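Local coordinates for SAP-like pentraxin (PDB 3FLT), which binds two calcium ions per subunit and, through them, phosphoethanolamine, consistent with a pentraxin that probably recognises phosphate-bearing ligands, at residues G48-C53 against T64-K69; D71-L76 against Y87-I92; I142-D147 against Q156-G161; D165-D170 against R188-V193. All coordinates share one frame; numbering follows the deposited sequence.

Interaction 1 (G48-C53 against T64-K69); sequences GYIFSC and TSMYVK. With OPE (phosphoric acid mono-(2-amino-ethyl) ester), chain F.
G48-C53 and T64-K69 run antiparallel, their strand axes 4.6 Å apart at the closest, with G48 and M66 as a hydrogen-bonded pair and Y49 and S65 as a non-hydrogen-bonded one. They form a beta hairpin in the seven-stranded sheet of the pentraxin jelly roll. Beyond Y49 the pairing slips by a residue: I50 and F51 both bond to T64. There I50 N donates to T64 O, while F51 O takes T64 N at 2.9 Å. The T64 hydroxyl lies between its backbone N and carbonyl carbon (chi1 63°), which lets OG1 accept a hydrogen bond from F51 N at 3.1 Å, with F51 CB beside it. On one face of the sheet I50 CD1 meets M66 CG at 4.1 Å; strand 33-42 of the other sheet and W159 pack against this side. On the other face Y49 lies obliquely alongside S65, whose CB is 3.6 Å from CD2 of the Y49 ring, while S65 OG is hydrogen-bonded to the hydroxyl of Y87. The Y49 ring reaches on into the ligand pocket, where its OH, also bonded to N85, accepts the amino group N of phosphoethanolamine at 2.6 Å.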
# COMPACT_ATOMS: atom_id res chain seq x y z
N GLY A 48 14.45 37.57 43.44
CA GLY A 48 13.78 38.33 42.41
C GLY A 48 12.37 37.79 42.25
O GLY A 48 12.14 36.59 42.40
N TYR A 49 11.42 38.67 41.97
CA TYR A 49 10.03 38.25 41.79
C TYR A 49 9.76 38.08 40.31
O TYR A 49 10.01 38.98 39.51
CB TYR A 49 9.06 39.26 42.40
CG TYR A 49 9.15 39.30 43.91
CD1 TYR A 49 9.97 40.23 44.56
CD2 TYR A 49 8.49 38.35 44.68
CE1 TYR A 49 10.13 40.20 45.94
CE2 TYR A 49 8.65 38.31 46.05
CZ TYR A 49 9.47 39.23 46.68
OH TYR A 49 9.64 39.16 48.03
N ILE A 50 9.25 36.90 39.95
CA ILE A 50 8.97 36.59 38.55
C ILE A 50 7.54 36.88 38.13
O ILE A 50 7.31 37.67 37.22
CB ILE A 50 9.30 35.11 38.26
CG1 ILE A 50 10.75 34.83 38.67
CG2 ILE A 50 9.07 34.81 36.78
CD1 ILE A 50 11.16 33.37 38.61
N PHE A 51 6.59 36.23 38.81
CA PHE A 51 5.15 36.38 38.55
C PHE A 51 4.50 37.15 39.70
O PHE A 51 4.50 36.70 40.85
CB PHE A 51 4.51 34.99 38.42
CG PHE A 51 3.05 35.01 38.04
CD1 PHE A 51 2.66 34.74 36.74
CD2 PHE A 51 2.07 35.22 39.01
CE1 PHE A 51 1.31 34.69 36.39
CE2 PHE A 51 0.72 35.16 38.67
CZ PHE A 51 0.34 34.89 37.36
N SER A 52 3.95 38.31 39.38
CA SER A 52 3.30 39.17 40.37
C SER A 52 1.85 39.45 40.01
O SER A 52 1.55 39.91 38.91
CB SER A 52 4.06 40.51 40.47
OG SER A 52 3.30 41.49 41.16
N CYS A 53 0.95 39.17 40.94
CA CYS A 53 -0.48 39.39 40.71
C CYS A 53 -1.05 40.31 41.79
O CYS A 53 -0.91 40.05 42.99
CB CYS A 53 -1.22 38.06 40.72
SG CYS A 53 -2.98 38.22 40.41
N THR A 64 5.52 34.90 42.87
CA THR A 64 6.52 33.84 42.88
C THR A 64 7.90 34.49 42.85
O THR A 64 8.06 35.61 42.37
CB THR A 64 6.37 32.87 41.67
OG1 THR A 64 6.57 33.57 40.44
CG2 THR A 64 4.98 32.24 41.67
N SER A 65 8.88 33.79 43.40
CA SER A 65 10.24 34.32 43.44
C SER A 65 11.23 33.19 43.60
O SER A 65 10.86 32.04 43.84
CB SER A 65 10.39 35.30 44.61
OG SER A 65 10.11 34.68 45.86
N MET A 66 12.50 33.53 43.48
CA MET A 66 13.57 32.56 43.62
C MET A 66 14.86 33.28 44.02
O MET A 66 14.96 34.51 43.94
CB MET A 66 13.82 31.84 42.29
CG MET A 66 14.32 32.77 41.19
SD MET A 66 15.20 31.96 39.85
CE MET A 66 16.84 31.90 40.50
N TYR A 67 15.83 32.49 44.47
CA TYR A 67 17.15 32.97 44.84
C TYR A 67 18.02 31.72 44.87
O TYR A 67 17.52 30.60 44.98
CB TYR A 67 17.15 33.72 46.18
CG TYR A 67 17.01 32.90 47.45
CD1 TYR A 67 18.11 32.23 48.00
CD2 TYR A 67 15.79 32.84 48.14
CE1 TYR A 67 17.99 31.54 49.22
CE2 TYR A 67 15.66 32.16 49.34
CZ TYR A 67 16.76 31.51 49.88
OH TYR A 67 16.62 30.84 51.08
N VAL A 68 19.33 31.92 44.74
CA VAL A 68 20.25 30.80 44.76
C VAL A 68 21.20 30.95 45.94
O VAL A 68 21.77 32.03 46.15
CB VAL A 68 21.05 30.77 43.43
CG1 VAL A 68 21.89 29.50 43.34
CG2 VAL A 68 20.10 30.89 42.25
N LYS A 69 21.35 29.89 46.71
CA LYS A 69 22.25 29.87 47.87
C LYS A 69 23.70 29.96 47.39
O LYS A 69 23.97 29.89 46.19
CB LYS A 69 22.08 28.56 48.64
CG LYS A 69 20.74 28.38 49.32
CD LYS A 69 20.61 29.31 50.52
CE LYS A 69 19.30 29.05 51.26
NZ LYS A 69 19.15 29.91 52.48
CA OPE F . 6.95 42.58 49.10
CB OPE F . 7.49 41.28 49.72
O1 OPE F . 7.14 45.45 48.46
O2 OPE F . 4.83 44.44 48.55
O3 OPE F . 5.51 45.92 50.46
O4 OPE F . 6.55 43.51 50.13
N OPE F . 8.97 41.19 49.47
P OPE F . 5.99 44.83 49.38

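Interaction 2 (D71-L76 against Y87-I92); sequences DGTLNL and YISCPI
With CG trans to the backbone N of L74 (chi1 175°) and SG trans to the carbonyl carbon of C90 (chi1 -66°), the two side chains converge on one face of the sheet, bringing L74 CD2 to 4.0 Å from C90 SG. L76 sends CD1 to the same sulfur, also 4.0 Å away, so the half-cystine is met by a methyl from each leucine. The sulfur continues as a disulfide to C122, and strands 100-107 and 112-117 of the other sheet pack against L76. I92 adds its CG2 beside L74 CB at 3.9 Å. The two segments form an antiparallel beta hairpin at one margin of the seven-stranded sheet of the pentraxin jelly roll, strand 86-90 being outermost within the chain. L76 and I88 exchange backbone bonds in both directions, and C90 N donates to L74 O at 2.8 Å. An inverse gamma turn centred on P91 then swings the chain round a corner, after which I92 O takes only a weak bond from L74 N. On the opposite face the N75 amide lies across S89, ND2 3.4 Å from S89 CB. Y87 brings its ring alongside the L76 carbonyl, CD1 3.5 Å from L76 O. At the start of the hairpin D71 OD1 forms an Asx turn, gripped by T73 N and T73 OG1 from the same face of the carboxylate.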
# COMPACT_ATOMS: atom_id res chain seq x y z
N ASP A 71 26.01 27.71 47.86
CA ASP A 71 26.41 26.41 47.34
C ASP A 71 25.74 26.14 45.99
O ASP A 71 25.97 25.09 45.37
CB ASP A 71 26.07 25.30 48.32
CG ASP A 71 24.61 25.00 48.36
OD1 ASP A 71 23.84 25.70 47.68
OD2 ASP A 71 24.24 24.06 49.09
N GLY A 72 24.90 27.07 45.55
CA GLY A 72 24.24 26.93 44.27
C GLY A 72 22.84 26.34 44.29
O GLY A 72 22.21 26.22 43.25
N THR A 73 22.36 25.99 45.48
CA THR A 73 21.03 25.40 45.63
C THR A 73 19.91 26.36 45.23
O THR A 73 19.91 27.52 45.62
CB THR A 73 20.78 24.98 47.07
OG1 THR A 73 21.76 24.01 47.45
CG2 THR A 73 19.41 24.37 47.22
N LEU A 74 18.95 25.85 44.47
CA LEU A 74 17.81 26.65 44.04
C LEU A 74 16.78 26.77 45.15
O LEU A 74 16.53 25.81 45.88
CB LEU A 74 17.13 26.03 42.83
CG LEU A 74 15.85 26.75 42.39
CD1 LEU A 74 16.20 28.11 41.82
CD2 LEU A 74 15.13 25.91 41.36
N ASN A 75 16.17 27.94 45.28
CA ASN A 75 15.14 28.15 46.29
C ASN A 75 13.97 28.85 45.65
O ASN A 75 14.10 29.98 45.18
CB ASN A 75 15.66 28.99 47.46
CG ASN A 75 16.37 28.15 48.50
OD1 ASN A 75 17.56 27.87 48.38
ND2 ASN A 75 15.64 27.75 49.53
N LEU A 76 12.82 28.19 45.63
CA LEU A 76 11.63 28.78 45.04
C LEU A 76 10.70 29.31 46.13
O LEU A 76 10.41 28.62 47.12
CB LEU A 76 10.91 27.76 44.16
CG LEU A 76 11.75 27.31 42.96
CD1 LEU A 76 11.05 26.16 42.26
CD2 LEU A 76 11.97 28.47 41.99
N TYR A 87 9.55 29.53 51.32
CA TYR A 87 10.57 28.97 50.45
C TYR A 87 10.75 27.48 50.59
O TYR A 87 10.58 26.91 51.67
CB TYR A 87 11.90 29.67 50.70
CG TYR A 87 11.96 31.03 50.07
CD1 TYR A 87 12.24 31.17 48.71
CD2 TYR A 87 11.73 32.18 50.83
CE1 TYR A 87 12.28 32.43 48.12
CE2 TYR A 87 11.77 33.44 50.24
CZ TYR A 87 12.04 33.56 48.89
OH TYR A 87 12.07 34.80 48.30
N ILE A 88 11.09 26.84 49.48
CA ILE A 88 11.32 25.41 49.43
C ILE A 88 12.56 25.25 48.57
O ILE A 88 12.59 25.71 47.43
CB ILE A 88 10.15 24.66 48.75
CG1 ILE A 88 8.91 24.75 49.64
CG2 ILE A 88 10.56 23.21 48.45
CD1 ILE A 88 7.68 24.10 49.04
N SER A 89 13.61 24.62 49.11
CA SER A 89 14.81 24.45 48.31
C SER A 89 14.72 23.20 47.45
O SER A 89 14.07 22.22 47.81
CB SER A 89 16.08 24.41 49.17
OG SER A 89 16.17 23.21 49.91
N CYS A 90 15.39 23.27 46.31
CA CYS A 90 15.42 22.19 45.34
C CYS A 90 16.79 21.56 45.25
O CYS A 90 17.80 22.26 45.15
CB CYS A 90 15.03 22.73 43.98
SG CYS A 90 13.32 23.32 43.85
N PRO A 91 16.85 20.22 45.26
CA PRO A 91 18.12 19.48 45.18
C PRO A 91 18.76 19.59 43.79
O PRO A 91 19.01 18.58 43.12
CB PRO A 91 17.71 18.06 45.53
CG PRO A 91 16.34 17.97 44.95
CD PRO A 91 15.72 19.28 45.39
N ILE A 92 19.02 20.82 43.36
CA ILE A 92 19.63 21.05 42.06
C ILE A 92 20.54 22.26 42.13
O ILE A 92 20.19 23.27 42.73
CB ILE A 92 18.55 21.27 40.98
CG1 ILE A 92 19.20 21.48 39.62
CG2 ILE A 92 17.68 22.45 41.35
CD1 ILE A 92 18.19 21.62 38.50

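Interaction 3 (I142-D147 against Q156-G161); sequences IGQEQD and QESWSG. With CA (calcium ion), chain D; CA (calcium ion), chain C; OPE (phosphoric acid mono-(2-amino-ethyl) ester), chain F.
E157 leaves the backbone facing E145, its CB packed 4.1 Å from E145 CB. From there CG lies trans to the carbonyl carbon (chi1 -54°) and the chain runs on extended, carrying the carboxylate carbon CD to the calcium site. The two oxygens then divide the work: E157 OE1 binds the chain D calcium at 2.3 Å, while E157 OE2 accepts the amino group N of phosphoethanolamine at 3.2 Å. This is the double-calcium site characteristic of pentraxins, built largely by the long loop between strands 139-142 and 161-169. E145 OE1 and D147 OD1 each bridge the two ions. E145 adds OE2 on the chain C calcium, whereas D147 adds OD2 on the chain D calcium. The backbone O of Q146 also binds the chain C ion, at 2.1 Å. The phosphate spans the pair, with O1 of the ligand 2.3 Å from the chain D calcium and its O2 2.5 Å from the chain C calcium. E154 also binds the chain D ion, and D59 and N60 the chain C ion; so many carboxylates together probably depend on the calcium charge to offset their repulsion. Away from the metals, W159 N donates to G143 O at 3.0 Å, tying the two arms of the loop. Next to it the Q144 amide lies against S158 CB, its NE2 hydrogen-bonded to T14.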
# COMPACT_ATOMS: atom_id res chain seq x y z
N ILE A 142 5.27 40.52 34.94
CA ILE A 142 6.40 39.59 34.93
C ILE A 142 7.71 40.37 35.02
O ILE A 142 7.90 41.34 34.29
CB ILE A 142 6.43 38.72 33.62
CG1 ILE A 142 5.12 37.94 33.47
CG2 ILE A 142 7.61 37.75 33.66
CD1 ILE A 142 4.83 36.98 34.61
N GLY A 143 8.58 39.96 35.93
CA GLY A 143 9.86 40.62 36.06
C GLY A 143 9.97 41.70 37.13
O GLY A 143 11.08 42.10 37.48
N GLN A 144 8.83 42.17 37.63
CA GLN A 144 8.82 43.23 38.65
C GLN A 144 7.75 42.91 39.69
O GLN A 144 6.80 42.21 39.40
CB GLN A 144 8.50 44.57 38.01
CG GLN A 144 9.53 45.08 37.03
CD GLN A 144 10.87 45.35 37.67
OE1 GLN A 144 10.96 45.72 38.84
NE2 GLN A 144 11.93 45.17 36.90
N GLU A 145 7.91 43.45 40.90
CA GLU A 145 6.94 43.21 41.98
C GLU A 145 6.07 44.45 42.18
O GLU A 145 6.55 45.52 42.56
CB GLU A 145 7.69 42.88 43.28
CG GLU A 145 6.90 42.10 44.31
CD GLU A 145 5.79 42.92 44.96
OE1 GLU A 145 6.08 44.01 45.48
OE2 GLU A 145 4.62 42.46 44.96
N GLN A 146 4.77 44.30 41.92
CA GLN A 146 3.83 45.41 42.04
C GLN A 146 3.50 45.83 43.47
O GLN A 146 3.27 44.99 44.33
CB GLN A 146 2.51 45.07 41.36
CG GLN A 146 2.60 44.66 39.92
CD GLN A 146 1.27 44.13 39.41
OE1 GLN A 146 0.37 44.89 39.06
NE2 GLN A 146 1.15 42.80 39.37
N ASP A 147 3.46 47.13 43.70
CA ASP A 147 3.07 47.66 45.00
C ASP A 147 1.82 48.47 44.69
O ASP A 147 1.22 49.10 45.55
CB ASP A 147 4.14 48.57 45.60
CG ASP A 147 5.31 47.80 46.15
OD1 ASP A 147 5.08 46.78 46.82
OD2 ASP A 147 6.46 48.22 45.94
N GLN A 156 15.41 46.29 43.95
CA GLN A 156 15.93 45.12 44.65
C GLN A 156 14.96 43.96 44.67
O GLN A 156 15.29 42.90 45.21
CB GLN A 156 16.40 45.48 46.07
CG GLN A 156 15.35 45.58 47.18
CD GLN A 156 14.33 46.69 46.97
OE1 GLN A 156 14.61 47.71 46.34
NE2 GLN A 156 13.14 46.50 47.54
N GLU A 157 13.78 44.15 44.08
CA GLU A 157 12.78 43.08 44.04
C GLU A 157 12.53 42.61 42.61
O GLU A 157 11.70 41.72 42.37
CB GLU A 157 11.46 43.54 44.66
CG GLU A 157 11.61 44.09 46.07
CD GLU A 157 10.29 44.25 46.79
OE1 GLU A 157 9.38 44.93 46.28
OE2 GLU A 157 10.14 43.68 47.89
N SER A 158 13.25 43.18 41.65
CA SER A 158 13.08 42.81 40.25
C SER A 158 13.78 41.47 39.98
O SER A 158 14.55 40.99 40.80
CB SER A 158 13.68 43.88 39.36
OG SER A 158 15.08 43.94 39.57
N TRP A 159 13.51 40.89 38.82
CA TRP A 159 14.13 39.63 38.45
C TRP A 159 14.69 39.76 37.05
O TRP A 159 13.96 40.08 36.11
CB TRP A 159 13.10 38.51 38.48
CG TRP A 159 13.69 37.19 38.17
CD1 TRP A 159 14.24 36.31 39.05
CD2 TRP A 159 13.83 36.59 36.87
NE1 TRP A 159 14.71 35.20 38.38
CE2 TRP A 159 14.47 35.35 37.04
CE3 TRP A 159 13.47 36.99 35.57
CZ2 TRP A 159 14.77 34.50 35.97
CZ3 TRP A 159 13.76 36.15 34.51
CH2 TRP A 159 14.41 34.92 34.72
N SER A 160 15.99 39.53 36.91
CA SER A 160 16.63 39.63 35.60
C SER A 160 16.99 38.26 35.06
O SER A 160 17.43 37.39 35.80
CB SER A 160 17.88 40.50 35.67
OG SER A 160 17.54 41.86 35.54
N GLY A 161 16.81 38.09 33.76
CA GLY A 161 17.12 36.82 33.14
C GLY A 161 16.27 36.67 31.90
O GLY A 161 15.69 37.64 31.42
CA CA D . 7.32 45.89 46.21
CA CA C . 3.82 44.42 46.31
CA OPE F . 6.95 42.58 49.10
CB OPE F . 7.49 41.28 49.72
O1 OPE F . 7.14 45.45 48.46
O2 OPE F . 4.83 44.44 48.55
O3 OPE F . 5.51 45.92 50.46
O4 OPE F . 6.55 43.51 50.13
N OPE F . 8.97 41.19 49.47
P OPE F . 5.99 44.83 49.38

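Interaction 4 (D165-D170 against R188-V193); sequences DLQVWD and RPRGNV
D165 meets R188 in a salt bridge: R188 NH2 approaches OD2 of D165 at 3.3 Å, from well above the carboxylate plane, while the oxygen lies at the edge of the guanidinium. R5 and R39 also bind this aspartate. Two residues on, the Q167 chain bends at chi2 (-51°) and turns its amide back to the loop, so that OE1 takes G191 N on an in-plane lone pair at 3.1 Å. V168 O then accepts V193 N at 2.9 Å, and V168 CG1 packs against V193 CB. Here the loop following helix 175-182 is laid along strand 161-169 in the second sheet of the pentraxin jelly roll, leading into strand 194-195. W169 closes over it with a CH-pi contact: G191 CA sits above the five-membered ring, 3.6 Å from its centroid, while P189 CB touches the ring edge at CZ2. The same indole meets H213 of a neighbouring subunit edge-to-face, so this junction reaches the subunit interface. D170 and N192 hold each other by a reciprocal pair: D170 N donates to a lone pair of N192 OD1 at 3.3 Å, and N192 ND2 returns a bond to D170 OD1 at 3.0 Å, from above the carboxylate plane.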
# COMPACT_ATOMS: atom_id res chain seq x y z
N ASP A 165 7.75 30.23 27.62
CA ASP A 165 6.82 29.15 27.88
C ASP A 165 6.05 29.30 29.20
O ASP A 165 5.90 28.34 29.96
CB ASP A 165 7.58 27.81 27.88
CG ASP A 165 6.75 26.67 27.33
OD1 ASP A 165 5.61 26.92 26.89
OD2 ASP A 165 7.23 25.51 27.33
N LEU A 166 5.55 30.51 29.45
CA LEU A 166 4.78 30.76 30.67
C LEU A 166 3.38 30.16 30.49
O LEU A 166 2.65 30.53 29.57
CB LEU A 166 4.66 32.27 30.93
CG LEU A 166 3.70 32.69 32.06
CD1 LEU A 166 4.17 32.07 33.37
CD2 LEU A 166 3.64 34.21 32.17
N GLN A 167 3.04 29.21 31.35
CA GLN A 167 1.73 28.55 31.31
C GLN A 167 1.12 28.66 32.70
O GLN A 167 1.79 28.35 33.70
CB GLN A 167 1.85 27.06 30.96
CG GLN A 167 2.70 26.70 29.75
CD GLN A 167 2.35 27.46 28.49
OE1 GLN A 167 1.17 27.70 28.17
NE2 GLN A 167 3.38 27.84 27.74
N VAL A 168 -0.14 29.07 32.77
CA VAL A 168 -0.82 29.23 34.05
C VAL A 168 -2.22 28.61 34.06
O VAL A 168 -3.03 28.88 33.18
CB VAL A 168 -0.93 30.74 34.44
CG1 VAL A 168 -1.68 30.91 35.77
CG2 VAL A 168 0.47 31.35 34.54
N TRP A 169 -2.48 27.78 35.07
CA TRP A 169 -3.76 27.10 35.24
C TRP A 169 -4.45 27.55 36.53
O TRP A 169 -3.79 27.90 37.51
CB TRP A 169 -3.56 25.59 35.31
CG TRP A 169 -3.15 24.92 34.01
CD1 TRP A 169 -3.98 24.37 33.07
CD2 TRP A 169 -1.81 24.70 33.54
NE1 TRP A 169 -3.24 23.81 32.04
CE2 TRP A 169 -1.91 24.01 32.31
CE3 TRP A 169 -0.54 25.03 34.03
CZ2 TRP A 169 -0.78 23.63 31.57
CZ3 TRP A 169 0.58 24.66 33.29
CH2 TRP A 169 0.45 23.97 32.08
N ASP A 170 -5.78 27.55 36.54
CA ASP A 170 -6.51 27.92 37.74
C ASP A 170 -6.84 26.66 38.52
O ASP A 170 -7.83 26.59 39.24
CB ASP A 170 -7.77 28.73 37.39
CG ASP A 170 -8.74 27.97 36.51
OD1 ASP A 170 -8.38 26.88 36.01
OD2 ASP A 170 -9.86 28.47 36.30
N ARG A 188 3.67 19.16 25.53
CA ARG A 188 3.81 20.59 25.77
C ARG A 188 2.40 21.15 26.03
O ARG A 188 1.79 21.73 25.14
CB ARG A 188 4.43 21.29 24.56
CG ARG A 188 5.84 20.82 24.20
CD ARG A 188 6.85 21.18 25.28
NE ARG A 188 7.22 22.60 25.28
CZ ARG A 188 7.88 23.20 24.30
NH1 ARG A 188 8.25 22.51 23.23
NH2 ARG A 188 8.20 24.48 24.39
N PRO A 189 1.87 20.93 27.24
CA PRO A 189 0.53 21.43 27.58
C PRO A 189 0.49 22.96 27.64
O PRO A 189 1.52 23.60 27.84
CB PRO A 189 0.28 20.80 28.95
CG PRO A 189 1.07 19.52 28.88
CD PRO A 189 2.35 19.98 28.25
N ARG A 190 -0.70 23.53 27.47
CA ARG A 190 -0.86 24.97 27.52
C ARG A 190 -1.78 25.37 28.67
O ARG A 190 -2.81 24.74 28.90
CB ARG A 190 -1.44 25.51 26.22
CG ARG A 190 -0.50 25.44 25.05
CD ARG A 190 -1.00 26.33 23.93
NE ARG A 190 -0.16 26.24 22.75
CZ ARG A 190 -0.07 25.16 21.98
NH1 ARG A 190 -0.79 24.08 22.28
NH2 ARG A 190 0.72 25.16 20.92
N GLY A 191 -1.39 26.42 29.39
CA GLY A 191 -2.19 26.89 30.50
C GLY A 191 -3.56 27.35 30.04
O GLY A 191 -3.68 27.89 28.94
N ASN A 192 -4.57 27.15 30.86
CA ASN A 192 -5.93 27.56 30.51
C ASN A 192 -6.24 29.00 30.92
O ASN A 192 -7.19 29.59 30.42
CB ASN A 192 -6.95 26.61 31.13
CG ASN A 192 -7.14 26.83 32.61
OD1 ASN A 192 -6.19 26.76 33.39
ND2 ASN A 192 -8.37 27.09 33.02
N VAL A 193 -5.45 29.57 31.83
CA VAL A 193 -5.66 30.94 32.26
C VAL A 193 -4.76 31.86 31.45
O VAL A 193 -5.18 32.90 30.97
CB VAL A 193 -5.38 31.08 33.77
CG1 VAL A 193 -5.46 32.52 34.19
CG2 VAL A 193 -6.38 30.23 34.56

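In the fold
The four contacts follow one another along the chain, each closing before the next opens. Interactions 1 and 2, with centres about 12 Å apart, are successive hairpins of the seven-stranded sheet, joined where strands 60-68 and 73-80 pair through Y67 O and N75 N. Interaction 3 lies about 8 Å from interaction 1, centre to centre; I50 O bonds to G143 N and Y49 N to E157 O, so the calcium loop is anchored on that hairpin and both contacts touch phosphoethanolamine. Interaction 4 belongs to the other sheet, its centre about 21 Å from that of interaction 3; the two still touch at L166 and I142. Interactions 3 and 4 lie on opposite sides of the chain's centre, so the calcium site is set apart from this contact with neighbouring subunits.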